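Local coordinates for MSM0271 protein (PDB 5SUH), which forms a double-ringed trimeric shell protein of the RMM bacterial microcompartment and, with other shell proteins, probably encloses its enzymes, at residues A[131-139]-A[230-238]; A[156-165]-A[195-203]. One frame throughout, in Å; residues are numbered along the deposited sequence.

Contact 1: A[131-139]-A[230-238]; sequences AEDQLRPRV and LSAIEGQEH
Leu135 and Gln236 form a single beta bridge between the linker 131-139 and the C-terminal tail. Gln236 N gives its hydrogen to Gln134 O at 2.7 Å, and Arg136 N returns one to Gln236 O at 3.1 Å. Two side-chain bonds flank this pair: Gln236 NE2 reaches Glu132 O at 3.2 Å with the carbonyl near its amide plane, and His238 NE2 meets Arg136 O at 2.8 Å, nearly along the C=O axis. The tail is thus held by three alternate backbone carbonyls, those of Glu132, Gln134 and Arg136. Leu135 touches the His238 ring with CB and CD2, CB lying 3.8 Å from His238 NE2; His238 CG, anti to its carbonyl carbon (chi1 -64°), sets the ring there.

Arg136 and Glu237 pair as a salt bridge through NH2 and OE1, though its detailed geometry is doubtful.

Apolar contacts are made by Pro137, whose CD lies 3.9 Å from Ile233 CG2 and whose CB lies 4.1 Å from Leu230 CB.

The contact joins the linker between the two BMC repeats to the end of helix 216-232. Gln134 OE1 accepts a hydrogen bond from Tyr36 N of strand 32-39, while Val139 and Leu230 both touch Tyr174 of strand 170-177.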
ATOM      1  N   ALA A 131      15.501 -27.162  23.073  1.00 64.26           N
ATOM      2  CA  ALA A 131      14.550 -27.343  21.970  1.00 62.69           C
ATOM      3  C   ALA A 131      13.152 -27.683  22.520  1.00 65.34           C
ATOM      4  O   ALA A 131      12.133 -27.268  21.983  1.00 76.88           O
ATOM      5  CB  ALA A 131      15.032 -28.447  21.026  1.00 49.86           C
ATOM      6  N   GLU A 132      13.099 -28.414  23.622  1.00 62.73           N
ATOM      7  CA  GLU A 132      11.813 -28.869  24.099  1.00 62.37           C
ATOM      8  C   GLU A 132      11.181 -27.827  25.023  1.00 63.39           C
ATOM      9  O   GLU A 132      10.125 -28.072  25.593  1.00 66.79           O
ATOM     10  CB  GLU A 132      11.939 -30.258  24.768  1.00 54.85           C
ATOM     11  CG  GLU A 132      12.808 -30.377  26.019  1.00 79.90           C
ATOM     12  CD  GLU A 132      14.303 -30.604  25.744  1.00 94.09           C
ATOM     13  OE1 GLU A 132      14.768 -30.460  24.577  1.00 77.95           O
ATOM     14  OE2 GLU A 132      15.001 -30.986  26.720  1.00100.17           O
ATOM     15  N   ASP A 133      11.794 -26.644  25.112  1.00 67.23           N
ATOM     16  CA  ASP A 133      11.172 -25.517  25.827  1.00 67.06           C
ATOM     17  C   ASP A 133      10.077 -24.862  24.951  1.00 61.32           C
ATOM     18  O   ASP A 133       9.279 -24.085  25.456  1.00 64.81           O
ATOM     19  CB  ASP A 133      12.199 -24.410  26.171  1.00 61.12           C
ATOM     20  CG  ASP A 133      13.126 -24.757  27.313  1.00 71.09           C
ATOM     21  OD1 ASP A 133      12.778 -25.589  28.185  1.00 77.42           O
ATOM     22  OD2 ASP A 133      14.231 -24.170  27.325  1.00 66.59           O
ATOM     23  N   GLN A 134      10.012 -25.210  23.665  1.00 50.29           N
ATOM     24  CA  GLN A 134       8.975 -24.659  22.785  1.00 57.67           C
ATOM     25  C   GLN A 134       7.558 -25.148  23.142  1.00 60.19           C
ATOM     26  O   GLN A 134       7.382 -26.109  23.920  1.00 57.49           O
ATOM     27  CB  GLN A 134       9.267 -24.977  21.306  1.00 48.67           C
ATOM     28  CG  GLN A 134       8.816 -26.373  20.809  1.00 58.95           C
ATOM     29  CD  GLN A 134       9.157 -26.613  19.323  1.00 66.43           C
ATOM     30  OE1 GLN A 134       9.244 -25.669  18.531  1.00 68.60           O
ATOM     31  NE2 GLN A 134       9.299 -27.872  18.940  1.00 71.79           N
ATOM     32  N   LEU A 135       6.550 -24.468  22.588  1.00 51.94           N
ATOM     33  CA  LEU A 135       5.153 -24.904  22.727  1.00 55.36           C
ATOM     34  C   LEU A 135       4.822 -26.043  21.765  1.00 54.50           C
ATOM     35  O   LEU A 135       5.212 -26.004  20.593  1.00 53.98           O
ATOM     36  CB  LEU A 135       4.209 -23.725  22.500  1.00 50.84           C
ATOM     37  CG  LEU A 135       4.220 -22.628  23.575  1.00 59.41           C
ATOM     38  CD1 LEU A 135       3.397 -21.417  23.141  1.00 59.18           C
ATOM     39  CD2 LEU A 135       3.624 -23.195  24.841  1.00 51.42           C
ATOM     40  N   ARG A 136       4.100 -27.054  22.245  1.00 52.97           N
ATOM     41  CA  ARG A 136       3.688 -28.110  21.335  1.00 60.65           C
ATOM     42  C   ARG A 136       2.511 -27.573  20.501  1.00 59.34           C
ATOM     43  O   ARG A 136       1.700 -26.790  20.996  1.00 63.78           O
ATOM     44  CB  ARG A 136       3.327 -29.397  22.081  1.00 64.73           C
ATOM     45  CG  ARG A 136       1.927 -29.460  22.589  1.00 75.82           C
ATOM     46  CD  ARG A 136       1.608 -30.857  23.077  1.00104.36           C
ATOM     47  NE  ARG A 136       0.389 -30.835  23.883  1.00130.35           N
ATOM     48  CZ  ARG A 136      -0.039 -31.838  24.643  1.00138.22           C
ATOM     49  NH1 ARG A 136       0.664 -32.962  24.738  1.00143.43           N
ATOM     50  NH2 ARG A 136      -1.155 -31.696  25.346  1.00134.97           N
ATOM     51  N   PRO A 137       2.426 -27.984  19.232  1.00 49.73           N
ATOM     52  CA  PRO A 137       1.373 -27.495  18.327  1.00 55.29           C
ATOM     53  C   PRO A 137      -0.035 -27.787  18.826  1.00 55.35           C
ATOM     54  O   PRO A 137      -0.305 -28.879  19.333  1.00 61.98           O
ATOM     55  CB  PRO A 137       1.641 -28.258  17.024  1.00 52.22           C
ATOM     56  CG  PRO A 137       3.144 -28.572  17.087  1.00 53.69           C
ATOM     57  CD  PRO A 137       3.418 -28.834  18.542  1.00 49.48           C
ATOM     58  N   ARG A 138      -0.895 -26.777  18.751  1.00 51.50           N
ATOM     59  CA  ARG A 138      -2.304 -26.947  19.075  1.00 61.04           C
ATOM     60  C   ARG A 138      -3.139 -26.721  17.832  1.00 61.36           C
ATOM     61  O   ARG A 138      -3.101 -25.644  17.244  1.00 61.13           O
ATOM     62  CB  ARG A 138      -2.771 -25.997  20.173  1.00 63.28           C
ATOM     63  CG  ARG A 138      -4.282 -26.048  20.355  1.00 58.48           C
ATOM     64  CD  ARG A 138      -4.695 -25.781  21.783  1.00 74.21           C
ATOM     65  NE  ARG A 138      -4.337 -24.439  22.231  1.00 89.80           N
ATOM     66  CZ  ARG A 138      -5.161 -23.392  22.192  1.00 95.95           C
ATOM     67  NH1 ARG A 138      -6.405 -23.537  21.737  1.00 92.55           N
ATOM     68  NH2 ARG A 138      -4.745 -22.205  22.622  1.00 90.21           N
ATOM     69  N   VAL A 139      -3.872 -27.753  17.426  1.00 56.50           N
ATOM     70  CA  VAL A 139      -4.742 -27.665  16.272  1.00 49.85           C
ATOM     71  C   VAL A 139      -6.038 -26.915  16.597  1.00 49.98           C
ATOM     72  O   VAL A 139      -6.730 -27.260  17.548  1.00 58.61           O
ATOM     73  CB  VAL A 139      -5.023 -29.040  15.761  1.00 51.72           C
ATOM     74  CG1 VAL A 139      -6.094 -28.984  14.721  1.00 47.15           C
ATOM     75  CG2 VAL A 139      -3.715 -29.632  15.212  1.00 51.59           C
ATOM     76  N   LEU A 230       2.375 -32.980  13.281  1.00 47.37           N
ATOM     77  CA  LEU A 230       2.225 -32.030  14.383  1.00 59.23           C
ATOM     78  C   LEU A 230       2.171 -32.782  15.734  1.00 61.02           C
ATOM     79  O   LEU A 230       2.718 -32.310  16.737  1.00 61.94           O
ATOM     80  CB  LEU A 230       0.988 -31.148  14.192  1.00 40.79           C
ATOM     81  CG  LEU A 230       0.980 -30.182  12.995  1.00 50.18           C
ATOM     82  CD1 LEU A 230      -0.275 -29.370  12.941  1.00 44.47           C
ATOM     83  CD2 LEU A 230       2.182 -29.241  12.965  1.00 39.36           C
ATOM     84  N   SER A 231       1.537 -33.954  15.762  1.00 56.33           N
ATOM     85  CA  SER A 231       1.452 -34.726  17.012  1.00 64.50           C
ATOM     86  C   SER A 231       2.788 -35.234  17.478  1.00 68.67           C
ATOM     87  O   SER A 231       3.027 -35.317  18.669  1.00 62.78           O
ATOM     88  CB  SER A 231       0.514 -35.921  16.883  1.00 58.58           C
ATOM     89  OG  SER A 231      -0.817 -35.477  16.808  1.00 72.49           O
ATOM     90  N   ALA A 232       3.685 -35.510  16.539  1.00 71.19           N
ATOM     91  CA  ALA A 232       4.962 -36.118  16.883  1.00 62.40           C
ATOM     92  C   ALA A 232       5.941 -35.105  17.481  1.00 63.70           C
ATOM     93  O   ALA A 232       6.969 -35.472  18.036  1.00 68.31           O
ATOM     94  CB  ALA A 232       5.568 -36.776  15.650  1.00 57.20           C
ATOM     95  N   ILE A 233       5.596 -33.828  17.402  1.00 64.04           N
ATOM     96  CA  ILE A 233       6.482 -32.774  17.865  1.00 61.84           C
ATOM     97  C   ILE A 233       6.461 -32.558  19.391  1.00 68.82           C
ATOM     98  O   ILE A 233       5.395 -32.439  20.002  1.00 69.07           O
ATOM     99  CB  ILE A 233       6.143 -31.468  17.146  1.00 52.58           C
ATOM    100  CG1 ILE A 233       6.459 -31.603  15.659  1.00 55.75           C
ATOM    101  CG2 ILE A 233       6.911 -30.287  17.740  1.00 53.21           C
ATOM    102  CD1 ILE A 233       6.101 -30.349  14.831  1.00 56.96           C
ATOM    103  N   GLU A 234       7.653 -32.494  19.988  1.00 71.68           N
ATOM    104  CA  GLU A 234       7.821 -32.380  21.445  1.00 80.22           C
ATOM    105  C   GLU A 234       7.829 -30.924  21.916  1.00 73.94           C
ATOM    106  O   GLU A 234       8.550 -30.095  21.358  1.00 68.85           O
ATOM    107  CB  GLU A 234       9.148 -33.026  21.887  1.00 88.40           C
ATOM    108  CG  GLU A 234       9.290 -34.521  21.623  1.00108.50           C
ATOM    109  CD  GLU A 234       8.511 -35.377  22.603  1.00131.64           C
ATOM    110  OE1 GLU A 234       8.074 -34.841  23.645  1.00144.03           O
ATOM    111  OE2 GLU A 234       8.343 -36.588  22.333  1.00133.14           O
ATOM    112  N   GLY A 235       7.046 -30.622  22.953  1.00 69.92           N
ATOM    113  CA  GLY A 235       7.055 -29.297  23.556  1.00 65.47           C
ATOM    114  C   GLY A 235       6.263 -29.193  24.851  1.00 65.07           C
ATOM    115  O   GLY A 235       5.724 -30.184  25.325  1.00 75.82           O
ATOM    116  N   GLN A 236       6.173 -27.983  25.410  1.00 60.95           N
ATOM    117  CA  GLN A 236       5.460 -27.751  26.665  1.00 56.89           C
ATOM    118  C   GLN A 236       3.974 -27.569  26.410  1.00 69.43           C
ATOM    119  O   GLN A 236       3.527 -27.664  25.270  1.00 79.64           O
ATOM    120  CB  GLN A 236       6.019 -26.526  27.388  1.00 69.25           C
ATOM    121  CG  GLN A 236       7.463 -26.688  27.844  1.00 84.73           C
ATOM    122  CD  GLN A 236       7.681 -27.917  28.717  1.00100.67           C
ATOM    123  OE1 GLN A 236       6.884 -28.216  29.623  1.00103.74           O
ATOM    124  NE2 GLN A 236       8.743 -28.666  28.418  1.00102.51           N
ATOM    125  N   GLU A 237       3.219 -27.231  27.453  1.00 84.48           N
ATOM    126  CA  GLU A 237       1.762 -27.167  27.355  1.00 91.32           C
ATOM    127  C   GLU A 237       1.280 -25.737  27.481  1.00 98.57           C
ATOM    128  O   GLU A 237       1.798 -24.965  28.289  1.00102.31           O
ATOM    129  CB  GLU A 237       1.118 -28.021  28.440  1.00102.70           C
ATOM    130  CG  GLU A 237       1.603 -29.455  28.416  1.00120.57           C
ATOM    131  CD  GLU A 237       1.110 -30.215  27.208  1.00134.14           C
ATOM    132  OE1 GLU A 237      -0.006 -29.910  26.734  1.00146.63           O
ATOM    133  OE2 GLU A 237       1.850 -31.099  26.721  1.00129.11           O
ATOM    134  N   HIS A 238       0.325 -25.372  26.637  1.00100.82           N
ATOM    135  CA  HIS A 238      -0.216 -24.015  26.623  1.00107.13           C
ATOM    136  C   HIS A 238      -0.810 -23.532  27.939  1.00111.32           C
ATOM    137  O   HIS A 238      -1.021 -22.329  28.111  1.00108.81           O
ATOM    138  CB  HIS A 238      -1.237 -23.892  25.505  1.00105.89           C
ATOM    139  CG  HIS A 238      -0.641 -24.065  24.149  1.00 97.12           C
ATOM    140  ND1 HIS A 238      -1.025 -23.323  23.054  1.00 87.98           N
ATOM    141  CD2 HIS A 238       0.327 -24.912  23.702  1.00 88.65           C
ATOM    142  CE1 HIS A 238      -0.329 -23.702  21.999  1.00 85.17           C
ATOM    143  NE2 HIS A 238       0.495 -24.671  22.371  1.00 78.12           N
TER

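Contact 2: A[156-165]-A[195-203]; sequences LNRNRQASMI and GLTVVDVQM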
ATOM      1  N   LEU A 156     -11.881 -15.939  -2.981  1.00 61.70           N
ATOM      2  CA  LEU A 156     -10.776 -16.537  -2.252  1.00 59.83           C
ATOM      3  C   LEU A 156      -9.463 -16.096  -2.921  1.00 67.43           C
ATOM      4  O   LEU A 156      -8.512 -15.737  -2.238  1.00 72.23           O
ATOM      5  CB  LEU A 156     -10.889 -18.064  -2.230  1.00 52.33           C
ATOM      6  CG  LEU A 156     -10.201 -18.803  -1.086  1.00 54.08           C
ATOM      7  CD1 LEU A 156     -10.733 -20.209  -0.978  1.00 63.16           C
ATOM      8  CD2 LEU A 156      -8.713 -18.835  -1.291  1.00 51.11           C
ATOM      9  N   ASN A 157      -9.422 -16.082  -4.254  1.00 71.09           N
ATOM     10  CA  ASN A 157      -8.185 -15.753  -4.972  1.00 66.68           C
ATOM     11  C   ASN A 157      -7.717 -14.300  -4.865  1.00 83.58           C
ATOM     12  O   ASN A 157      -6.585 -14.015  -5.245  1.00 96.01           O
ATOM     13  CB  ASN A 157      -8.284 -16.126  -6.456  1.00 43.78           C
ATOM     14  CG  ASN A 157      -8.161 -17.624  -6.680  1.00 55.19           C
ATOM     15  OD1 ASN A 157      -7.270 -18.275  -6.115  1.00 50.92           O
ATOM     16  ND2 ASN A 157      -9.041 -18.183  -7.520  1.00 53.53           N
ATOM     17  N   ARG A 158      -8.571 -13.364  -4.449  1.00 86.36           N
ATOM     18  CA  ARG A 158      -8.106 -11.976  -4.330  1.00 88.60           C
ATOM     19  C   ARG A 158      -7.715 -11.586  -2.884  1.00100.83           C
ATOM     20  O   ARG A 158      -7.251 -10.474  -2.637  1.00100.73           O
ATOM     21  CB  ARG A 158      -9.140 -11.001  -4.860  1.00 85.61           C
ATOM     22  CG  ARG A 158     -10.007 -11.567  -5.942  1.00 88.34           C
ATOM     23  CD  ARG A 158     -10.844 -10.466  -6.560  1.00100.97           C
ATOM     24  NE  ARG A 158     -11.235  -9.434  -5.606  1.00110.34           N
ATOM     25  CZ  ARG A 158     -11.840  -8.301  -5.955  1.00118.30           C
ATOM     26  NH1 ARG A 158     -12.146  -7.398  -5.030  1.00123.38           N
ATOM     27  NH2 ARG A 158     -12.144  -8.074  -7.231  1.00112.33           N
ATOM     28  N   ASN A 159      -7.882 -12.503  -1.935  1.00113.87           N
ATOM     29  CA  ASN A 159      -7.390 -12.260  -0.579  1.00121.95           C
ATOM     30  C   ASN A 159      -6.109 -13.071  -0.360  1.00132.20           C
ATOM     31  O   ASN A 159      -5.516 -13.044   0.722  1.00138.99           O
ATOM     32  CB  ASN A 159      -8.434 -12.665   0.485  1.00118.51           C
ATOM     33  CG  ASN A 159      -9.756 -11.872   0.382  1.00119.21           C
ATOM     34  OD1 ASN A 159     -10.845 -12.445   0.514  1.00110.36           O
ATOM     35  ND2 ASN A 159      -9.661 -10.568   0.112  1.00122.72           N
ATOM     36  N   ARG A 160      -5.692 -13.779  -1.413  1.00127.64           N
ATOM     37  CA  ARG A 160      -4.445 -14.555  -1.435  1.00109.82           C
ATOM     38  C   ARG A 160      -3.593 -13.918  -2.530  1.00112.76           C
ATOM     39  O   ARG A 160      -4.191 -13.318  -3.447  1.00103.43           O
ATOM     40  CB  ARG A 160      -4.720 -16.019  -1.730  1.00 89.90           C
ATOM     41  CG  ARG A 160      -5.812 -16.654  -0.875  1.00 86.98           C
ATOM     42  CD  ARG A 160      -5.596 -16.408   0.597  1.00 78.92           C
ATOM     43  NE  ARG A 160      -6.863 -16.380   1.318  1.00 72.47           N
ATOM     44  CZ  ARG A 160      -6.986 -15.921   2.556  1.00 88.27           C
ATOM     45  NH1 ARG A 160      -5.904 -15.483   3.179  1.00 92.77           N
ATOM     46  NH2 ARG A 160      -8.176 -15.899   3.163  1.00 98.26           N
ATOM     47  N   GLN A 161      -2.250 -13.989  -2.464  1.00118.76           N
ATOM     48  CA  GLN A 161      -1.499 -13.490  -3.620  1.00124.42           C
ATOM     49  C   GLN A 161      -0.542 -14.434  -4.411  1.00108.99           C
ATOM     50  O   GLN A 161       0.043 -13.988  -5.413  1.00 99.07           O
ATOM     51  CB  GLN A 161      -0.705 -12.220  -3.242  1.00126.54           C
ATOM     52  CG  GLN A 161      -1.315 -11.197  -2.213  1.00150.61           C
ATOM     53  CD  GLN A 161      -2.853 -11.011  -2.325  1.00159.91           C
ATOM     54  OE1 GLN A 161      -3.591 -11.320  -1.396  1.00154.80           O
ATOM     55  NE2 GLN A 161      -3.325 -10.555  -3.486  1.00160.17           N
ATOM     56  N   ALA A 162      -0.442 -15.726  -4.077  1.00107.97           N
ATOM     57  CA  ALA A 162       0.482 -16.612  -4.823  1.00 99.96           C
ATOM     58  C   ALA A 162      -0.232 -17.430  -5.904  1.00 95.03           C
ATOM     59  O   ALA A 162      -0.805 -16.858  -6.840  1.00 99.23           O
ATOM     60  CB  ALA A 162       1.227 -17.548  -3.850  1.00 93.79           C
ATOM     61  N   SER A 163      -0.171 -18.763  -5.806  1.00 80.26           N
ATOM     62  CA  SER A 163      -0.921 -19.620  -6.740  1.00 64.90           C
ATOM     63  C   SER A 163      -2.388 -19.456  -6.441  1.00 65.22           C
ATOM     64  O   SER A 163      -2.779 -18.839  -5.430  1.00 60.74           O
ATOM     65  CB  SER A 163      -0.568 -21.111  -6.691  1.00 69.17           C
ATOM     66  OG  SER A 163       0.562 -21.441  -7.466  1.00 76.27           O
ATOM     67  N   MET A 164      -3.197 -20.014  -7.331  1.00 64.19           N
ATOM     68  CA  MET A 164      -4.621 -19.812  -7.266  1.00 62.05           C
ATOM     69  C   MET A 164      -5.345 -21.128  -7.302  1.00 60.39           C
ATOM     70  O   MET A 164      -4.850 -22.112  -7.859  1.00 66.79           O
ATOM     71  CB  MET A 164      -5.063 -18.910  -8.421  1.00 69.32           C
ATOM     72  CG  MET A 164      -4.347 -17.549  -8.406  1.00 83.81           C
ATOM     73  SD  MET A 164      -4.681 -16.473  -9.818  1.00136.40           S
ATOM     74  CE  MET A 164      -4.001 -17.419 -11.169  1.00 61.59           C
ATOM     75  N   ILE A 165      -6.534 -21.134  -6.710  1.00 50.41           N
ATOM     76  CA  ILE A 165      -7.377 -22.310  -6.742  1.00 47.96           C
ATOM     77  C   ILE A 165      -8.438 -22.098  -7.815  1.00 46.49           C
ATOM     78  O   ILE A 165      -8.926 -20.978  -8.003  1.00 56.78           O
ATOM     79  CB  ILE A 165      -8.013 -22.569  -5.376  1.00 50.63           C
ATOM     80  CG1 ILE A 165      -8.712 -23.924  -5.361  1.00 52.20           C
ATOM     81  CG2 ILE A 165      -8.930 -21.409  -4.977  1.00 37.50           C
ATOM     82  CD1 ILE A 165      -9.092 -24.386  -3.997  1.00 50.71           C
ATOM     83  N   GLY A 195       1.621 -32.967  -6.358  1.00 60.13           N
ATOM     84  CA  GLY A 195       0.695 -32.355  -7.297  1.00 52.92           C
ATOM     85  C   GLY A 195      -0.197 -31.255  -6.723  1.00 45.79           C
ATOM     86  O   GLY A 195      -0.920 -30.606  -7.463  1.00 49.03           O
ATOM     87  N   LEU A 196      -0.180 -31.050  -5.406  1.00 58.63           N
ATOM     88  CA  LEU A 196      -1.075 -30.062  -4.780  1.00 51.40           C
ATOM     89  C   LEU A 196      -0.668 -28.632  -5.114  1.00 51.28           C
ATOM     90  O   LEU A 196       0.397 -28.376  -5.684  1.00 47.63           O
ATOM     91  CB  LEU A 196      -1.138 -30.224  -3.252  1.00 58.85           C
ATOM     92  CG  LEU A 196       0.122 -30.073  -2.368  1.00 71.19           C
ATOM     93  CD1 LEU A 196       0.623 -28.653  -2.191  1.00 66.54           C
ATOM     94  CD2 LEU A 196      -0.165 -30.642  -1.008  1.00 71.86           C
ATOM     95  N   THR A 197      -1.545 -27.708  -4.748  1.00 47.14           N
ATOM     96  CA  THR A 197      -1.327 -26.295  -4.985  1.00 48.72           C
ATOM     97  C   THR A 197      -1.294 -25.549  -3.653  1.00 51.33           C
ATOM     98  O   THR A 197      -2.271 -25.566  -2.915  1.00 50.74           O
ATOM     99  CB  THR A 197      -2.437 -25.702  -5.851  1.00 61.35           C
ATOM    100  OG1 THR A 197      -2.564 -26.445  -7.076  1.00 72.90           O
ATOM    101  CG2 THR A 197      -2.140 -24.247  -6.124  1.00 54.35           C
ATOM    102  N   VAL A 198      -0.176 -24.918  -3.329  1.00 52.12           N
ATOM    103  CA  VAL A 198      -0.093 -24.101  -2.123  1.00 42.51           C
ATOM    104  C   VAL A 198      -0.669 -22.706  -2.399  1.00 53.00           C
ATOM    105  O   VAL A 198      -0.058 -21.887  -3.099  1.00 58.17           O
ATOM    106  CB  VAL A 198       1.341 -24.027  -1.632  1.00 44.54           C
ATOM    107  CG1 VAL A 198       1.427 -23.230  -0.346  1.00 44.06           C
ATOM    108  CG2 VAL A 198       1.865 -25.445  -1.433  1.00 45.90           C
ATOM    109  N   VAL A 199      -1.872 -22.466  -1.884  1.00 46.99           N
ATOM    110  CA  VAL A 199      -2.617 -21.253  -2.206  1.00 49.07           C
ATOM    111  C   VAL A 199      -2.197 -20.095  -1.320  1.00 49.87           C
ATOM    112  O   VAL A 199      -2.069 -18.961  -1.769  1.00 61.03           O
ATOM    113  CB  VAL A 199      -4.146 -21.484  -2.093  1.00 53.43           C
ATOM    114  CG1 VAL A 199      -4.911 -20.210  -2.338  1.00 39.92           C
ATOM    115  CG2 VAL A 199      -4.598 -22.559  -3.072  1.00 52.50           C
ATOM    116  N   ASP A 200      -1.968 -20.397  -0.058  1.00 47.32           N
ATOM    117  CA  ASP A 200      -1.565 -19.390   0.891  1.00 50.72           C
ATOM    118  C   ASP A 200      -1.023 -20.091   2.123  1.00 44.09           C
ATOM    119  O   ASP A 200      -1.518 -21.170   2.468  1.00 43.51           O
ATOM    120  CB  ASP A 200      -2.753 -18.492   1.249  1.00 69.63           C
ATOM    121  CG  ASP A 200      -2.330 -17.218   1.968  1.00 79.68           C
ATOM    122  OD1 ASP A 200      -1.159 -16.819   1.825  1.00 81.32           O
ATOM    123  OD2 ASP A 200      -3.167 -16.612   2.668  1.00 85.49           O
ATOM    124  N   VAL A 201      -0.017 -19.490   2.768  1.00 38.55           N
ATOM    125  CA  VAL A 201       0.523 -19.979   4.038  1.00 36.90           C
ATOM    126  C   VAL A 201       0.711 -18.790   4.954  1.00 45.17           C
ATOM    127  O   VAL A 201       1.615 -17.981   4.733  1.00 46.98           O
ATOM    128  CB  VAL A 201       1.898 -20.699   3.904  1.00 41.15           C
ATOM    129  CG1 VAL A 201       2.263 -21.375   5.222  1.00 42.25           C
ATOM    130  CG2 VAL A 201       1.864 -21.724   2.831  1.00 41.18           C
ATOM    131  N   GLN A 202      -0.107 -18.673   5.995  1.00 52.69           N
ATOM    132  CA  GLN A 202       0.052 -17.544   6.918  1.00 46.47           C
ATOM    133  C   GLN A 202       0.813 -18.020   8.158  1.00 50.72           C
ATOM    134  O   GLN A 202       0.262 -18.758   8.979  1.00 53.94           O
ATOM    135  CB  GLN A 202      -1.305 -16.985   7.304  1.00 60.34           C
ATOM    136  CG  GLN A 202      -1.306 -15.503   7.660  1.00 92.69           C
ATOM    137  CD  GLN A 202      -2.647 -15.032   8.222  1.00105.83           C
ATOM    138  OE1 GLN A 202      -3.716 -15.320   7.668  1.00106.85           O
ATOM    139  NE2 GLN A 202      -2.589 -14.274   9.309  1.00110.47           N
ATOM    140  N   MET A 203       2.083 -17.642   8.290  1.00 48.81           N
ATOM    141  CA  MET A 203       2.882 -18.161   9.404  1.00 49.24           C
ATOM    142  C   MET A 203       3.202 -17.141  10.519  1.00 49.20           C
ATOM    143  O   MET A 203       3.977 -17.433  11.422  1.00 59.28           O
ATOM    144  CB  MET A 203       4.156 -18.805   8.877  1.00 50.69           C
ATOM    145  CG  MET A 203       5.131 -17.882   8.244  1.00 64.48           C
ATOM    146  SD  MET A 203       6.459 -18.845   7.541  1.00 85.71           S
ATOM    147  CE  MET A 203       5.648 -19.463   6.122  1.00 37.95           C
TER
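Arg160 reaches across to Asp200 with a salt bridge, NH1 to OD2 at 3.0 Å. The bond is bent, with an N-H...O angle of 141°, and the carboxylate oxygen is tilted somewhat out of the guanidinium plane. A bend at chi2 (-51°) carries the arginine over the edge strand, where its CD packs 3.6 Å from Asp200 CB. Arg160 NH2 also makes a long, weak ion pair with Glu79 of a third subunit.

Apolar packing centres on Val199, whose two methyls meet different parts of the loop. CG1, anti to the backbone N (chi1 176°), approaches Arg160 CG at 3.9 Å and Leu156 CD2 at 4.2 Å; CG2 faces Ile165 CB at 4.1 Å. Farther along, Thr197 CG2 rests on Ser163 CB at 3.6 Å.

Within the loop, Asn157 ties its two limbs together. Its OD1 accepts from Ile165 N at 3.0 Å, on a lone pair, and its ND2 gives an almost straight bond to Ile165 O at 2.8 Å, which fixes the amide at both ends.

Val199 and Asp200 both face Tyr211 in a classic beta bulge of strand 197-202, the outermost strand of its sheet within this chain. Arg158 NH1 hydrogen-bonds Gln161 O of a second subunit. The loop from helix 150-156 to strand 170-177 packs against strand 197-202, with Leu156 and Ile165 also touching Leu171.

In the fold
Contact 1 and contact 2 lie on opposite sides of the chain's centre, with their own centres 26 Å apart and their nearest atoms about 11 Å apart. Both reach the sheet of the second BMC repeat, at the two strands that are outermost within this chain: segment 131-139 runs into strand 138-145, and segment 195-203 contains strand 197-202. In the sequence, both segments of contact 2 fall between those of contact 1. Their settings differ as well. Contact 1 is a surface contact at the junction of the two repeats and touches no other chain of the assembly, whereas contact 2 is buried and lies within reach of three neighbouring subunits.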